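Local coordinates for FERM, ARHGEF and pleckstrin domain-containing protein 2 (Mus musculus, PDB 6D2K) that is a guanine nucleotide exchange factor that, as the full-length protein, activates RAC1, represented here by its FERM domain only, at residues Leu51-Val56 with Ala79-Ala84; Leu83-Phe88 with Tyr102-Gln107. One frame throughout, in Å; residues are numbered along the deposited sequence.

Interaction 1: residues Leu51-Val56 with Ala79-Ala84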
ATOM      1  N   LEU A  51       9.296  -3.520   0.776  1.00 13.63           N
ATOM      2  CA  LEU A  51       9.339  -3.681   2.215  1.00 12.48           C
ATOM      3  C   LEU A  51       9.326  -2.291   2.810  1.00 11.37           C
ATOM      4  O   LEU A  51      10.009  -1.403   2.317  1.00 12.43           O
ATOM      5  CB  LEU A  51      10.615  -4.408   2.642  1.00 12.85           C
ATOM      6  CG  LEU A  51      10.771  -5.860   2.178  1.00 12.25           C
ATOM      7  CD1 LEU A  51      12.138  -6.372   2.630  1.00 19.15           C
ATOM      8  CD2 LEU A  51       9.665  -6.720   2.738  1.00 14.93           C
ATOM      9  N   GLU A  52       8.528  -2.093   3.851  1.00 12.98           N
ATOM     10  CA  GLU A  52       8.407  -0.773   4.441  1.00 15.37           C
ATOM     11  C   GLU A  52       8.658  -0.851   5.937  1.00 14.04           C
ATOM     12  O   GLU A  52       8.485  -1.900   6.561  1.00 15.47           O
ATOM     13  CB  GLU A  52       7.027  -0.166   4.157  1.00 14.74           C
ATOM     14  CG  GLU A  52       5.835  -1.053   4.543  1.00 14.47           C
ATOM     15  CD  GLU A  52       4.491  -0.414   4.231  1.00 17.07           C
ATOM     16  OE1 GLU A  52       3.445  -1.003   4.594  1.00 18.92           O
ATOM     17  OE2 GLU A  52       4.476   0.675   3.628  1.00 21.10           O
ATOM     18  N   PHE A  53       9.088   0.271   6.502  1.00 15.29           N
ATOM     19  CA  PHE A  53       9.281   0.365   7.937  1.00 19.20           C
ATOM     20  C   PHE A  53       8.730   1.693   8.439  1.00 21.43           C
ATOM     21  O   PHE A  53       8.581   2.648   7.679  1.00 17.32           O
ATOM     22  CB  PHE A  53      10.753   0.184   8.320  1.00 17.98           C
ATOM     23  CG  PHE A  53      11.689   1.143   7.640  1.00 19.88           C
ATOM     24  CD1 PHE A  53      12.113   2.295   8.282  1.00 26.05           C
ATOM     25  CD2 PHE A  53      12.164   0.875   6.372  1.00 21.49           C
ATOM     26  CE1 PHE A  53      12.976   3.170   7.658  1.00 22.28           C
ATOM     27  CE2 PHE A  53      13.023   1.744   5.738  1.00 23.90           C
ATOM     28  CZ  PHE A  53      13.435   2.891   6.379  1.00 22.33           C
ATOM     29  N   LYS A  54       8.396   1.738   9.719  1.00 24.11           N
ATOM     30  CA  LYS A  54       7.793   2.924  10.303  1.00 32.19           C
ATOM     31  C   LYS A  54       8.887   3.742  10.968  1.00 32.04           C
ATOM     32  O   LYS A  54       9.656   3.222  11.768  1.00 31.41           O
ATOM     33  CB  LYS A  54       6.730   2.508  11.322  1.00 35.93           C
ATOM     34  CG  LYS A  54       5.532   3.437  11.409  1.00 37.98           C
ATOM     35  CD  LYS A  54       4.455   2.841  12.314  1.00 41.50           C
ATOM     36  CE  LYS A  54       3.206   3.709  12.342  1.00 50.32           C
ATOM     37  NZ  LYS A  54       2.152   3.140  13.228  1.00 55.85           N
ATOM     38  N   ASN A  55       8.976   5.019  10.622  1.00 33.31           N
ATOM     39  CA  ASN A  55      10.004   5.877  11.201  1.00 38.98           C
ATOM     40  C   ASN A  55       9.563   6.456  12.539  1.00 42.00           C
ATOM     41  O   ASN A  55       8.439   6.220  12.985  1.00 43.53           O
ATOM     42  CB  ASN A  55      10.396   6.988  10.225  1.00 36.85           C
ATOM     43  CG  ASN A  55       9.235   7.888   9.867  1.00 40.05           C
ATOM     44  OD1 ASN A  55       8.242   7.969  10.589  1.00 41.62           O
ATOM     45  ND2 ASN A  55       9.356   8.576   8.742  1.00 39.31           N
ATOM     46  N   VAL A  56      10.457   7.200  13.186  1.00 46.65           N
ATOM     47  CA  VAL A  56      10.147   7.818  14.471  1.00 47.01           C
ATOM     48  C   VAL A  56       8.946   8.750  14.346  1.00 48.49           C
ATOM     49  O   VAL A  56       8.129   8.854  15.262  1.00 47.78           O
ATOM     50  CB  VAL A  56      11.361   8.589  15.043  1.00 46.14           C
ATOM     51  CG1 VAL A  56      12.334   8.958  13.932  1.00 48.39           C
ATOM     52  CG2 VAL A  56      10.903   9.824  15.807  1.00 47.46           C
ATOM     53  N   ALA A  79      15.870  -4.430  13.619  1.00 28.89           N
ATOM     54  CA  ALA A  79      15.194  -3.872  12.476  1.00 21.95           C
ATOM     55  C   ALA A  79      13.928  -4.692  12.203  1.00 22.41           C
ATOM     56  O   ALA A  79      13.956  -5.928  12.223  1.00 21.35           O
ATOM     57  CB  ALA A  79      16.113  -3.910  11.281  1.00 24.31           C
ATOM     58  N   VAL A  80      12.818  -4.002  11.977  1.00 23.86           N
ATOM     59  CA  VAL A  80      11.575  -4.658  11.583  0.77 19.48           C
ATOM     60  C   VAL A  80      11.039  -3.986  10.329  1.00 18.67           C
ATOM     61  O   VAL A  80      10.983  -2.764  10.257  1.00 21.68           O
ATOM     62  CB  VAL A  80      10.497  -4.552  12.667  0.77 21.96           C
ATOM     63  CG1 VAL A  80       9.227  -5.265  12.213  0.77 22.67           C
ATOM     64  CG2 VAL A  80      10.999  -5.147  13.974  0.77 20.05           C
ATOM     65  N   LEU A  81      10.659  -4.789   9.345  1.00 15.45           N
ATOM     66  CA  LEU A  81      10.094  -4.264   8.109  1.00 14.94           C
ATOM     67  C   LEU A  81       8.892  -5.120   7.800  1.00 15.13           C
ATOM     68  O   LEU A  81       8.779  -6.222   8.324  1.00 17.20           O
ATOM     69  CB  LEU A  81      11.091  -4.381   6.967  1.00 14.41           C
ATOM     70  CG  LEU A  81      12.276  -3.422   7.080  1.00 16.95           C
ATOM     71  CD1 LEU A  81      13.434  -4.123   7.746  1.00 21.88           C
ATOM     72  CD2 LEU A  81      12.674  -2.922   5.714  1.00 20.02           C
ATOM     73  N   ARG A  82       7.991  -4.627   6.952  1.00 12.39           N
ATOM     74  CA  ARG A  82       6.864  -5.457   6.546  1.00 13.10           C
ATOM     75  C   ARG A  82       6.687  -5.466   5.037  1.00 13.48           C
ATOM     76  O   ARG A  82       6.972  -4.493   4.347  1.00 12.99           O
ATOM     77  CB  ARG A  82       5.565  -5.044   7.243  1.00 14.70           C
ATOM     78  CG  ARG A  82       4.910  -3.788   6.715  1.00 14.70           C
ATOM     79  CD  ARG A  82       3.662  -3.501   7.538  1.00 16.43           C
ATOM     80  NE  ARG A  82       2.897  -2.374   7.032  1.00 16.71           N
ATOM     81  CZ  ARG A  82       1.728  -1.996   7.540  1.00 19.85           C
ATOM     82  NH1 ARG A  82       1.080  -0.961   7.026  1.00 20.50           N
ATOM     83  NH2 ARG A  82       1.208  -2.669   8.561  1.00 17.11           N
ATOM     84  N   LEU A  83       6.216  -6.602   4.535  1.00 12.94           N
ATOM     85  CA  LEU A  83       5.879  -6.761   3.128  1.00 11.65           C
ATOM     86  C   LEU A  83       4.642  -5.949   2.808  1.00 10.65           C
ATOM     87  O   LEU A  83       3.684  -5.950   3.593  1.00 12.13           O
ATOM     88  CB  LEU A  83       5.572  -8.237   2.854  1.00 13.51           C
ATOM     89  CG  LEU A  83       5.126  -8.557   1.435  1.00 13.95           C
ATOM     90  CD1 LEU A  83       6.219  -8.247   0.451  1.00 16.34           C
ATOM     91  CD2 LEU A  83       4.740 -10.038   1.389  1.00 14.43           C
ATOM     92  N   ALA A  84       4.651  -5.276   1.658  1.00 11.59           N
ATOM     93  CA  ALA A  84       3.490  -4.512   1.228  1.00 11.60           C
ATOM     94  C   ALA A  84       3.479  -4.373  -0.275  1.00 12.45           C
ATOM     95  O   ALA A  84       4.535  -4.369  -0.913  1.00 12.77           O
ATOM     96  CB  ALA A  84       3.499  -3.115   1.868  1.00 11.53           C
TER
HETATM   97  O   HOH W   1       8.669  -0.849  11.154  1.00 30.04           O
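Glu-52 and Arg-82 face each other as a hydrogen-bonded antiparallel pair in the ubiquitin-like lobe of the FERM domain. Glu-52 N donates to Arg-82 O at 2.9 Å, and Arg-82 N donates back to Glu-52 O at 2.8 Å. This is the tight part of the contact. Both side chains start with CG between the backbone N and the carbonyl carbon (chi1 53° for Glu-52, 76° for Arg-82) and run out extended, which brings their charged ends together on one face of the sheet. Arg-82 NE reaches Glu-52 OE1 at 2.9 Å in a nearly straight salt bridge. The oxygen lies at the guanidinium edge, close to its plane. NE approaches it from the anti side, tilted well out of the carboxylate plane; NH1 adds a weak bond to it. Ala-84 CB packs beside the same oxygen. Arg-82 also pairs through NH2 with Glu-114 and lies against the ring of Trp-60.

The other face is apolar. Leu-81 CD2 sits between Leu-51 CB, at 4.0 Å, and Phe-53 CD2, at 3.9 Å. Leu-51 CD2 rests over the backbone of Leu-83.

The two short strand segments run at 132°, and toward Lys-54 and Val-80 their backbones move apart. There a water takes over: it accepts from Lys-54 N at 3.0 Å and donates to Val-80 O at 3.1 Å. Both side chains are exposed. This strand pair thus has two chemistries. Leu-51 and Leu-83 join it to helix 30-41, while the buried carboxylate of Glu-52 is probably kept ionised by Arg-82, itself shared between two acids.

Interaction 2: residues Leu83-Phe88 with Tyr102-Gln107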
ATOM      1  N   LEU A  83       6.216  -6.602   4.535  1.00 12.94           N
ATOM      2  CA  LEU A  83       5.879  -6.761   3.128  1.00 11.65           C
ATOM      3  C   LEU A  83       4.642  -5.949   2.808  1.00 10.65           C
ATOM      4  O   LEU A  83       3.684  -5.950   3.593  1.00 12.13           O
ATOM      5  CB  LEU A  83       5.572  -8.237   2.854  1.00 13.51           C
ATOM      6  CG  LEU A  83       5.126  -8.557   1.435  1.00 13.95           C
ATOM      7  CD1 LEU A  83       6.219  -8.247   0.451  1.00 16.34           C
ATOM      8  CD2 LEU A  83       4.740 -10.038   1.389  1.00 14.43           C
ATOM      9  N   ALA A  84       4.651  -5.276   1.658  1.00 11.59           N
ATOM     10  CA  ALA A  84       3.490  -4.512   1.228  1.00 11.60           C
ATOM     11  C   ALA A  84       3.479  -4.373  -0.275  1.00 12.45           C
ATOM     12  O   ALA A  84       4.535  -4.369  -0.913  1.00 12.77           O
ATOM     13  CB  ALA A  84       3.499  -3.115   1.868  1.00 11.53           C
ATOM     14  N   VAL A  85       2.282  -4.237  -0.841  1.00 11.38           N
ATOM     15  CA  VAL A  85       2.161  -3.820  -2.240  1.00 11.57           C
ATOM     16  C   VAL A  85       2.609  -2.359  -2.385  1.00 12.93           C
ATOM     17  O   VAL A  85       2.136  -1.482  -1.662  1.00 12.56           O
ATOM     18  CB  VAL A  85       0.713  -3.915  -2.716  1.00  9.40           C
ATOM     19  CG1 VAL A  85       0.575  -3.251  -4.097  1.00 10.65           C
ATOM     20  CG2 VAL A  85       0.231  -5.377  -2.732  1.00  9.81           C
ATOM     21  N   LYS A  86       3.532  -2.107  -3.309  1.00 11.14           N
ATOM     22  CA  LYS A  86       3.961  -0.750  -3.604  1.00 12.89           C
ATOM     23  C   LYS A  86       3.144  -0.149  -4.743  1.00 12.49           C
ATOM     24  O   LYS A  86       2.712   1.001  -4.660  1.00 13.29           O
ATOM     25  CB  LYS A  86       5.448  -0.738  -3.955  1.00 15.32           C
ATOM     26  CG  LYS A  86       6.003   0.669  -4.190  1.00 13.63           C
ATOM     27  CD  LYS A  86       7.436   0.623  -4.710  1.00 23.13           C
ATOM     28  CE  LYS A  86       8.351   1.506  -3.884  1.00 24.72           C
ATOM     29  NZ  LYS A  86       9.767   1.417  -4.358  1.00 21.43           N
ATOM     30  N   PHE A  87       2.937  -0.930  -5.800  1.00 11.83           N
ATOM     31  CA  PHE A  87       2.251  -0.434  -6.988  1.00 13.05           C
ATOM     32  C   PHE A  87       0.901  -1.134  -7.159  1.00 10.81           C
ATOM     33  O   PHE A  87       0.841  -2.342  -7.345  1.00 12.89           O
ATOM     34  CB  PHE A  87       3.105  -0.669  -8.244  1.00 13.10           C
ATOM     35  CG  PHE A  87       4.452  -0.006  -8.198  1.00 11.90           C
ATOM     36  CD1 PHE A  87       4.562   1.377  -8.293  1.00 14.24           C
ATOM     37  CD2 PHE A  87       5.603  -0.758  -8.040  1.00 16.40           C
ATOM     38  CE1 PHE A  87       5.811   1.992  -8.238  1.00 15.86           C
ATOM     39  CE2 PHE A  87       6.850  -0.140  -7.991  1.00 16.97           C
ATOM     40  CZ  PHE A  87       6.947   1.231  -8.092  1.00 18.49           C
ATOM     41  N   PHE A  88      -0.180  -0.359  -7.099  1.00 12.12           N
ATOM     42  CA  PHE A  88      -1.530  -0.890  -7.274  1.00 13.65           C
ATOM     43  C   PHE A  88      -2.007  -0.688  -8.722  1.00 13.11           C
ATOM     44  O   PHE A  88      -2.277   0.447  -9.147  1.00 14.62           O
ATOM     45  CB  PHE A  88      -2.487  -0.185  -6.309  1.00 12.68           C
ATOM     46  CG  PHE A  88      -2.299  -0.573  -4.854  1.00 10.42           C
ATOM     47  CD1 PHE A  88      -3.116  -1.536  -4.287  1.00 11.75           C
ATOM     48  CD2 PHE A  88      -1.342   0.035  -4.059  1.00 11.33           C
ATOM     49  CE1 PHE A  88      -2.970  -1.906  -2.954  1.00 12.88           C
ATOM     50  CE2 PHE A  88      -1.186  -0.333  -2.716  1.00 11.01           C
ATOM     51  CZ  PHE A  88      -2.003  -1.300  -2.172  1.00 12.69           C
ATOM     52  N   TYR A 102      -3.600 -13.578  -4.339  1.00 12.01           N
ATOM     53  CA  TYR A 102      -3.718 -13.899  -2.914  1.00 10.97           C
ATOM     54  C   TYR A 102      -3.036 -12.818  -2.060  1.00 12.19           C
ATOM     55  O   TYR A 102      -3.637 -12.293  -1.126  1.00 12.21           O
ATOM     56  CB  TYR A 102      -3.121 -15.283  -2.641  1.00 13.48           C
ATOM     57  CG  TYR A 102      -2.792 -15.577  -1.196  1.00 13.14           C
ATOM     58  CD1 TYR A 102      -3.786 -15.639  -0.223  1.00 14.04           C
ATOM     59  CD2 TYR A 102      -1.479 -15.814  -0.808  1.00 15.83           C
ATOM     60  CE1 TYR A 102      -3.472 -15.919   1.100  1.00 13.15           C
ATOM     61  CE2 TYR A 102      -1.157 -16.108   0.512  1.00 14.76           C
ATOM     62  CZ  TYR A 102      -2.158 -16.162   1.460  1.00 14.60           C
ATOM     63  OH  TYR A 102      -1.851 -16.452   2.769  1.00 17.41           O
ATOM     64  N   LEU A 103      -1.798 -12.468  -2.395  1.00 12.06           N
ATOM     65  CA  LEU A 103      -1.116 -11.406  -1.638  1.00 11.81           C
ATOM     66  C   LEU A 103      -1.843 -10.065  -1.737  1.00 11.27           C
ATOM     67  O   LEU A 103      -1.925  -9.333  -0.752  1.00 11.70           O
ATOM     68  CB  LEU A 103       0.341 -11.263  -2.071  1.00 11.43           C
ATOM     69  CG  LEU A 103       1.235 -12.463  -1.741  1.00 14.31           C
ATOM     70  CD1 LEU A 103       2.682 -12.086  -2.024  1.00 15.74           C
ATOM     71  CD2 LEU A 103       1.055 -12.950  -0.299  1.00 16.09           C
ATOM     72  N   PHE A 104      -2.387  -9.743  -2.912  1.00 11.43           N
ATOM     73  CA  PHE A 104      -3.140  -8.494  -3.040  1.00  9.56           C
ATOM     74  C   PHE A 104      -4.398  -8.503  -2.168  1.00  9.75           C
ATOM     75  O   PHE A 104      -4.742  -7.488  -1.569  1.00 11.07           O
ATOM     76  CB  PHE A 104      -3.507  -8.197  -4.506  1.00 10.91           C
ATOM     77  CG  PHE A 104      -2.523  -7.289  -5.205  1.00 11.16           C
ATOM     78  CD1 PHE A 104      -2.858  -5.968  -5.470  1.00 10.49           C
ATOM     79  CD2 PHE A 104      -1.275  -7.749  -5.602  1.00 13.02           C
ATOM     80  CE1 PHE A 104      -1.965  -5.114  -6.101  1.00 11.80           C
ATOM     81  CE2 PHE A 104      -0.368  -6.894  -6.247  1.00 15.70           C
ATOM     82  CZ  PHE A 104      -0.717  -5.574  -6.497  1.00 13.07           C
ATOM     83  N   ALA A 105      -5.096  -9.628  -2.105  1.00 10.62           N
ATOM     84  CA  ALA A 105      -6.262  -9.707  -1.229  1.00  8.95           C
ATOM     85  C   ALA A 105      -5.867  -9.486   0.233  1.00 11.10           C
ATOM     86  O   ALA A 105      -6.602  -8.816   0.980  1.00 11.41           O
ATOM     87  CB  ALA A 105      -6.986 -11.053  -1.398  1.00 13.54           C
ATOM     88  N   LEU A 106      -4.717 -10.031   0.633  1.00 10.36           N
ATOM     89  CA  LEU A 106      -4.217  -9.842   2.002  1.00 11.74           C
ATOM     90  C   LEU A 106      -3.848  -8.379   2.244  1.00 11.53           C
ATOM     91  O   LEU A 106      -4.049  -7.849   3.337  1.00 10.47           O
ATOM     92  CB  LEU A 106      -2.988 -10.725   2.278  1.00 11.32           C
ATOM     93  CG  LEU A 106      -3.254 -12.240   2.388  1.00 11.87           C
ATOM     94  CD1 LEU A 106      -1.965 -12.980   2.755  1.00 16.12           C
ATOM     95  CD2 LEU A 106      -4.335 -12.493   3.426  1.00 16.57           C
ATOM     96  N   GLN A 107      -3.316  -7.717   1.219  1.00  9.73           N
ATOM     97  CA  GLN A 107      -2.957  -6.308   1.359  1.00  8.51           C
ATOM     98  C   GLN A 107      -4.217  -5.473   1.554  1.00 10.20           C
ATOM     99  O   GLN A 107      -4.266  -4.573   2.400  1.00 10.68           O
ATOM    100  CB  GLN A 107      -2.197  -5.834   0.117  1.00  9.71           C
ATOM    101  CG  GLN A 107      -1.967  -4.315   0.047  1.00 10.17           C
ATOM    102  CD  GLN A 107      -0.973  -3.826   1.066  1.00 12.51           C
ATOM    103  OE1 GLN A 107      -1.271  -2.952   1.881  1.00 19.39           O
ATOM    104  NE2 GLN A 107       0.209  -4.370   1.025  1.00  9.62           N
TER
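Val-85 points its two methyls at the ring of Phe-104, and the two side chains cross at about a right angle. Val-85 CG2 stands over the centre of the ring, 3.8 Å from the centroid and 7° off the normal, a clear CH-pi contact. Val-85 CG1 is anti to the backbone N (chi1 170°), which carries it toward the rim of that ring, 3.6 Å from Phe-104 CZ. CG1 also lies over the face of the Phe-88 ring, so the valine fills the angle between two aromatics. Those rings form an offset edge-to-face pair. The edge of Phe-104 is turned to the face of Phe-88, with planes 80° apart and centroids 6.0 Å apart.

Gln-107, one helical turn on, closes the group. Its CG is 3.7 Å from both Val-85 CG2 and Phe-88 CZ, and the chain then bends at chi2, bringing the amide to the backbone at Ala-84 and Val-85. Phe-88 also meets Tyr-193 edge-to-face, and Phe-104 reaches Leu-184 of helix 176-187.

The contact therefore seats helix 98-113 of the central lobe against the end of strand 79-85. Between these two segments it is mainly methyl-to-ring and ring-to-ring; Arg-110 of the same helix adds a hydrogen bond to Leu-83 O.

Overall arrangement
Strand 79-85 is common to both contacts, which share Leu-83 and Ala-84 and have centres about 14 Å apart. Interaction 1 lies within the mixed sheet of the N-terminal, ubiquitin-like lobe, where this strand pairs with strand 49-54. Interaction 2 overlaps its end at Leu-83 and Ala-84, while the chain is still paired with its neighbour, and continues to where it leaves the sheet, meeting helix 98-113 of the central lobe. Along the sequence, residues 51-56 come first, then strand 79-85, then residues 102-107. The strand therefore joins the inside of one lobe to its border with the next. Lys-86 and Phe-87 also touch helix 267-284 of the C-terminal PH-like lobe, so all three FERM lobes converge near this strand end.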